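Local coordinates for putative oxidoreductase FAD-binding subunit (PDB 4ZOH), which binds FAD and probably serves as the flavoprotein subunit that passes electrons in a molybdopterin-dependent oxidoreductase of Sulfolobus tokodaii, at residues B[58-62]-B[72-76]; B[173-177]-B[270-276]. One frame throughout, in Å; residues are numbered along the deposited sequence.

Overall arrangement
The two contacts sit in different parts of the chain, their centres about 27 Å apart and their nearest atoms about 14 Å apart, and share no helix or strand. Contact 1 lies in the FAD-binding region: residues 58-62, leading into edge strand 62-64, close on the turn that follows the neighbouring strand 68-72, mostly buried and held by backbone-centred hydrogen bonds, with A73 near the FAD. Contact 2 belongs to the region matching the C-terminal domain of CO dehydrogenase flavoproteins. There, helix 257-276 packs on edge strand 173-179 through small residues, while longer polar side chains and waters complete its partly exposed side.

Contact 1 of 2, residues B[58-62]-B[72-76]; sequences NLSYI and GALTT
The ring of Y61 lies flat over G72, whose CA sits 3.5 Å from the ring centroid and 17° off its normal, a CH-pi contact made over the face. The tyrosine reaches it because CG stands between the backbone N and the carbonyl carbon (chi1 58°), which folds the ring back over the glycine although its CB starts out away from it; the ring and L59 O close in on G72 where a CB would lie. On the same pair, G72 N gives a nearly straight bond to Y61 O (2.8 Å), in the carbonyl plane. Y61 OH is bound by E163 of strand 160-167.

T75 turns its two branches to different neighbours. OG1 accepts from Y61 N at 3.1 Å and makes a very short bond to G72 O (2.5 Å) across the type I turn 72-75, while CG2 meets CD1 of I62 at 3.6 Å, the two side chains crossing at about a right angle. L59 O takes L74 N at 2.6 Å, the donor tilted 33° from the carbonyl plane, and CB of L59 rests on CG of L74. A water joins S60 OG to T76 N at the start of helix 77-81. The bonds from Y61 N, L74 N and G72 N thus tie the turn to the incoming chain, giving partners to backbone N-H and C=O groups of a largely buried contact within the FAD-binding region.

Contact 2 of 2, residues B[173-177]-B[270-276]; sequences KFSYQ and RAIITAL
A275 presses its CB against the backbone of F174, 3.6 Å from both F174 N and F174 O, where the CA atoms of the two segments come nearest. The tight part continues with S175 CB, 3.5 Å from A271 O, and with CG of Q177, laid against CB of A271. A275 also touches L193 of strand 189-198, next to strand 173-179 in the sheet.

The solvent side is looser and more polar. It begins at T274, whose CG2 meets S175 OG at 3.4 Å. K173 bends along its length to bring NZ to A275 O at 3.1 Å, nearly in line with the C=O bond. The side chain of Q177 crosses that of R270 at about a right angle, the amide and guanidinium planes 73° apart; NE2 donates to S175 OG (2.9 Å), while two waters link OE1 to R270 NH1 and NE2 to T274 OG1. Replacing Q177 by an alanine is likely to cost S175 OG its amide donor, leave both waters short of a partner and open a gap over A271. Beyond the two segments, R270 NH2 forms a salt bridge with an acidic side chain of another protein chain. Residues 270-276 run at 139° to strand segment 173-177, nearer antiparallel than parallel: a helix packed on one face of an antiparallel sheet, a two-layer alpha+beta arrangement, here in the region matching the CO dehydrogenase flavoprotein C-terminal domain.

Contact 1 of 2, residues B[58-62]-B[72-76]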
loop_
_atom_site.group_PDB
_atom_site.type_symbol
_atom_site.label_atom_id
_atom_site.label_comp_id
_atom_site.label_asym_id
_atom_site.label_seq_id
_atom_site.Cartn_x
_atom_site.Cartn_y
_atom_site.Cartn_z
ATOM N N ASN B 58 -16.537 -20.971 -37.526
ATOM C CA ASN B 58 -17.160 -21.965 -38.381
ATOM C C ASN B 58 -16.511 -23.359 -38.088
ATOM O O ASN B 58 -16.929 -24.337 -38.666
ATOM C CB ASN B 58 -17.006 -21.547 -39.848
ATOM C CG ASN B 58 -15.540 -21.499 -40.274
ATOM O OD1 ASN B 58 -14.651 -21.785 -39.480
ATOM N ND2 ASN B 58 -15.282 -21.116 -41.509
ATOM N N LEU B 59 -15.470 -23.428 -37.237
ATOM C CA LEU B 59 -14.979 -24.701 -36.687
ATOM C C LEU B 59 -15.698 -25.181 -35.409
ATOM O O LEU B 59 -15.291 -26.174 -34.781
ATOM C CB LEU B 59 -13.478 -24.682 -36.437
ATOM C CG LEU B 59 -12.646 -24.415 -37.679
ATOM C CD1 LEU B 59 -11.191 -24.553 -37.307
ATOM C CD2 LEU B 59 -13.024 -25.440 -38.755
ATOM N N SER B 60 -16.739 -24.472 -35.009
ATOM C CA SER B 60 -17.510 -24.939 -33.912
ATOM C C SER B 60 -18.943 -25.195 -34.381
ATOM O O SER B 60 -19.626 -24.261 -34.796
ATOM C CB SER B 60 -17.446 -23.918 -32.780
ATOM O OG SER B 60 -18.421 -24.263 -31.846
ATOM N N TYR B 61 -19.393 -26.451 -34.334
ATOM C CA TYR B 61 -20.732 -26.840 -34.861
ATOM C C TYR B 61 -21.070 -28.315 -34.629
ATOM O O TYR B 61 -20.181 -29.138 -34.661
ATOM C CB TYR B 61 -20.809 -26.535 -36.354
ATOM C CG TYR B 61 -19.751 -27.239 -37.169
ATOM C CD1 TYR B 61 -19.955 -28.552 -37.616
ATOM C CD2 TYR B 61 -18.555 -26.603 -37.541
ATOM C CE1 TYR B 61 -18.978 -29.231 -38.362
ATOM C CE2 TYR B 61 -17.581 -27.278 -38.329
ATOM C CZ TYR B 61 -17.824 -28.604 -38.726
ATOM O OH TYR B 61 -16.915 -29.333 -39.484
ATOM N N ILE B 62 -22.334 -28.631 -34.363
ATOM C CA ILE B 62 -22.811 -30.052 -34.384
ATOM C C ILE B 62 -23.751 -30.184 -35.590
ATOM O O ILE B 62 -24.781 -29.553 -35.609
ATOM C CB ILE B 62 -23.607 -30.498 -33.096
ATOM C CG1 ILE B 62 -22.829 -30.320 -31.759
ATOM C CG2 ILE B 62 -24.102 -31.932 -33.237
ATOM C CD1 ILE B 62 -21.409 -30.822 -31.827
ATOM N N GLY B 72 -17.607 -29.848 -35.368
ATOM C CA GLY B 72 -16.447 -28.960 -35.609
ATOM C C GLY B 72 -15.383 -29.171 -34.545
ATOM O O GLY B 72 -15.729 -29.322 -33.366
ATOM N N ALA B 73 -14.102 -29.137 -34.930
ATOM C CA ALA B 73 -13.046 -29.294 -33.962
ATOM C C ALA B 73 -13.065 -28.307 -32.786
ATOM O O ALA B 73 -12.549 -28.637 -31.735
ATOM C CB ALA B 73 -11.671 -29.268 -34.618
ATOM N N LEU B 74 -13.608 -27.111 -32.963
ATOM C CA LEU B 74 -13.533 -26.111 -31.906
ATOM C C LEU B 74 -14.750 -26.213 -31.002
ATOM O O LEU B 74 -14.849 -25.445 -30.045
ATOM C CB LEU B 74 -13.385 -24.682 -32.442
ATOM C CG LEU B 74 -12.026 -24.187 -32.948
ATOM C CD1 LEU B 74 -12.117 -22.679 -33.062
ATOM C CD2 LEU B 74 -10.849 -24.547 -32.080
ATOM N N THR B 75 -15.632 -27.193 -31.246
ATOM C CA THR B 75 -16.797 -27.422 -30.368
ATOM C C THR B 75 -16.329 -27.877 -29.027
ATOM O O THR B 75 -15.442 -28.761 -28.912
ATOM C CB THR B 75 -17.758 -28.440 -30.990
ATOM O OG1 THR B 75 -17.738 -28.213 -32.385
ATOM C CG2 THR B 75 -19.211 -28.262 -30.499
ATOM N N THR B 76 -16.869 -27.208 -28.008
ATOM C CA THR B 76 -16.435 -27.414 -26.621
ATOM C C THR B 76 -17.146 -28.632 -26.015
ATOM O O THR B 76 -18.264 -29.032 -26.449
ATOM C CB THR B 76 -16.762 -26.197 -25.755
ATOM O OG1 THR B 76 -18.178 -26.059 -25.666
ATOM C CG2 THR B 76 -16.075 -24.822 -26.272
HETATM O O HOH W 1 -18.413 -24.971 -28.888
#

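Contact 2 of 2, residues B[173-177]-B[270-276]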
loop_
_atom_site.group_PDB
_atom_site.type_symbol
_atom_site.label_atom_id
_atom_site.label_comp_id
_atom_site.label_asym_id
_atom_site.label_seq_id
_atom_site.Cartn_x
_atom_site.Cartn_y
_atom_site.Cartn_z
ATOM N N LYS B 173 -28.672 -48.024 -27.277
ATOM C CA LYS B 173 -28.588 -47.770 -25.837
ATOM C C LYS B 173 -27.105 -47.523 -25.537
ATOM O O LYS B 173 -26.275 -47.928 -26.314
ATOM C CB LYS B 173 -29.140 -48.957 -25.028
ATOM C CG LYS B 173 -30.538 -49.474 -25.462
ATOM C CD LYS B 173 -31.705 -48.700 -24.882
ATOM C CE LYS B 173 -32.396 -49.523 -23.794
ATOM N NZ LYS B 173 -32.630 -48.771 -22.512
ATOM N N PHE B 174 -26.762 -46.854 -24.433
ATOM C CA PHE B 174 -25.349 -46.416 -24.215
ATOM C C PHE B 174 -25.122 -46.120 -22.746
ATOM O O PHE B 174 -26.086 -45.921 -21.965
ATOM C CB PHE B 174 -24.924 -45.211 -25.109
ATOM C CG PHE B 174 -25.842 -44.016 -24.994
ATOM C CD1 PHE B 174 -25.642 -43.037 -23.995
ATOM C CD2 PHE B 174 -26.915 -43.868 -25.868
ATOM C CE1 PHE B 174 -26.525 -41.962 -23.869
ATOM C CE2 PHE B 174 -27.806 -42.790 -25.740
ATOM C CZ PHE B 174 -27.618 -41.842 -24.735
ATOM N N SER B 175 -23.856 -46.137 -22.373
ATOM C CA SER B 175 -23.412 -45.771 -21.022
ATOM C C SER B 175 -21.920 -45.426 -21.074
ATOM O O SER B 175 -21.157 -46.102 -21.760
ATOM C CB SER B 175 -23.635 -46.918 -20.032
ATOM O OG SER B 175 -23.361 -46.475 -18.709
ATOM N N TYR B 176 -21.508 -44.333 -20.400
ATOM C CA TYR B 176 -20.068 -44.103 -20.160
ATOM C C TYR B 176 -19.888 -44.292 -18.691
ATOM O O TYR B 176 -20.619 -43.683 -17.911
ATOM C CB TYR B 176 -19.606 -42.707 -20.618
ATOM C CG TYR B 176 -18.114 -42.537 -20.426
ATOM C CD1 TYR B 176 -17.224 -43.406 -21.041
ATOM C CD2 TYR B 176 -17.589 -41.500 -19.619
ATOM C CE1 TYR B 176 -15.870 -43.305 -20.838
ATOM C CE2 TYR B 176 -16.204 -41.371 -19.441
ATOM C CZ TYR B 176 -15.361 -42.283 -20.066
ATOM O OH TYR B 176 -13.994 -42.228 -19.905
ATOM N N GLN B 177 -18.993 -45.201 -18.311
ATOM C CA GLN B 177 -18.649 -45.445 -16.878
ATOM C C GLN B 177 -17.242 -44.882 -16.644
ATOM O O GLN B 177 -16.311 -45.219 -17.359
ATOM C CB GLN B 177 -18.656 -46.956 -16.553
ATOM C CG GLN B 177 -20.040 -47.623 -16.721
ATOM C CD GLN B 177 -21.043 -47.156 -15.676
ATOM O OE1 GLN B 177 -20.693 -46.922 -14.519
ATOM N NE2 GLN B 177 -22.302 -47.024 -16.073
ATOM N N ARG B 270 -21.198 -52.614 -15.181
ATOM C CA ARG B 270 -22.042 -51.411 -14.861
ATOM C C ARG B 270 -22.573 -50.813 -16.198
ATOM O O ARG B 270 -23.733 -50.513 -16.310
ATOM C CB ARG B 270 -21.231 -50.360 -14.114
ATOM C CG ARG B 270 -21.012 -50.660 -12.644
ATOM C CD ARG B 270 -19.937 -49.739 -12.071
ATOM N NE ARG B 270 -20.033 -49.810 -10.616
ATOM C CZ ARG B 270 -19.590 -48.909 -9.737
ATOM N NH1 ARG B 270 -18.979 -47.780 -10.126
ATOM N NH2 ARG B 270 -19.790 -49.145 -8.446
ATOM N N ALA B 271 -21.728 -50.797 -17.224
ATOM C CA ALA B 271 -22.068 -50.221 -18.548
ATOM C C ALA B 271 -23.200 -50.990 -19.259
ATOM O O ALA B 271 -24.225 -50.374 -19.640
ATOM C CB ALA B 271 -20.830 -50.143 -19.403
ATOM N N ILE B 272 -23.053 -52.324 -19.371
ATOM C CA ILE B 272 -24.090 -53.180 -19.971
ATOM C C ILE B 272 -25.408 -52.950 -19.220
ATOM O O ILE B 272 -26.423 -52.572 -19.817
ATOM C CB ILE B 272 -23.642 -54.667 -19.950
ATOM C CG1 ILE B 272 -22.290 -54.825 -20.575
ATOM C CG2 ILE B 272 -24.580 -55.573 -20.713
ATOM C CD1 ILE B 272 -21.648 -56.145 -20.226
ATOM N N ILE B 273 -25.372 -53.082 -17.899
ATOM C CA ILE B 273 -26.596 -52.985 -17.091
ATOM C C ILE B 273 -27.246 -51.600 -17.124
ATOM O O ILE B 273 -28.490 -51.479 -17.127
ATOM C CB ILE B 273 -26.399 -53.463 -15.636
ATOM C CG1 ILE B 273 -26.209 -55.013 -15.574
ATOM C CG2 ILE B 273 -27.535 -53.014 -14.703
ATOM C CD1 ILE B 273 -25.779 -55.526 -14.188
ATOM N N THR B 274 -26.414 -50.561 -17.106
ATOM C CA THR B 274 -26.933 -49.208 -17.216
ATOM C C THR B 274 -27.558 -48.982 -18.604
ATOM O O THR B 274 -28.692 -48.573 -18.667
ATOM C CB THR B 274 -25.836 -48.170 -16.916
ATOM O OG1 THR B 274 -25.463 -48.319 -15.551
ATOM C CG2 THR B 274 -26.353 -46.698 -17.183
ATOM N N ALA B 275 -26.845 -49.307 -19.684
ATOM C CA ALA B 275 -27.365 -49.106 -21.051
ATOM C C ALA B 275 -28.663 -49.901 -21.187
ATOM O O ALA B 275 -29.676 -49.321 -21.581
ATOM C CB ALA B 275 -26.372 -49.541 -22.090
ATOM N N LEU B 276 -28.667 -51.183 -20.757
ATOM C CA LEU B 276 -29.906 -52.005 -20.831
ATOM C C LEU B 276 -31.071 -51.433 -20.040
ATOM O O LEU B 276 -32.198 -51.622 -20.400
ATOM C CB LEU B 276 -29.676 -53.428 -20.346
ATOM C CG LEU B 276 -28.786 -54.164 -21.325
ATOM C CD1 LEU B 276 -28.563 -55.547 -20.746
ATOM C CD2 LEU B 276 -29.434 -54.205 -22.700
HETATM O O HOH W 2 -18.265 -46.622 -12.900
HETATM O O HOH W 3 -24.279 -46.497 -13.589
#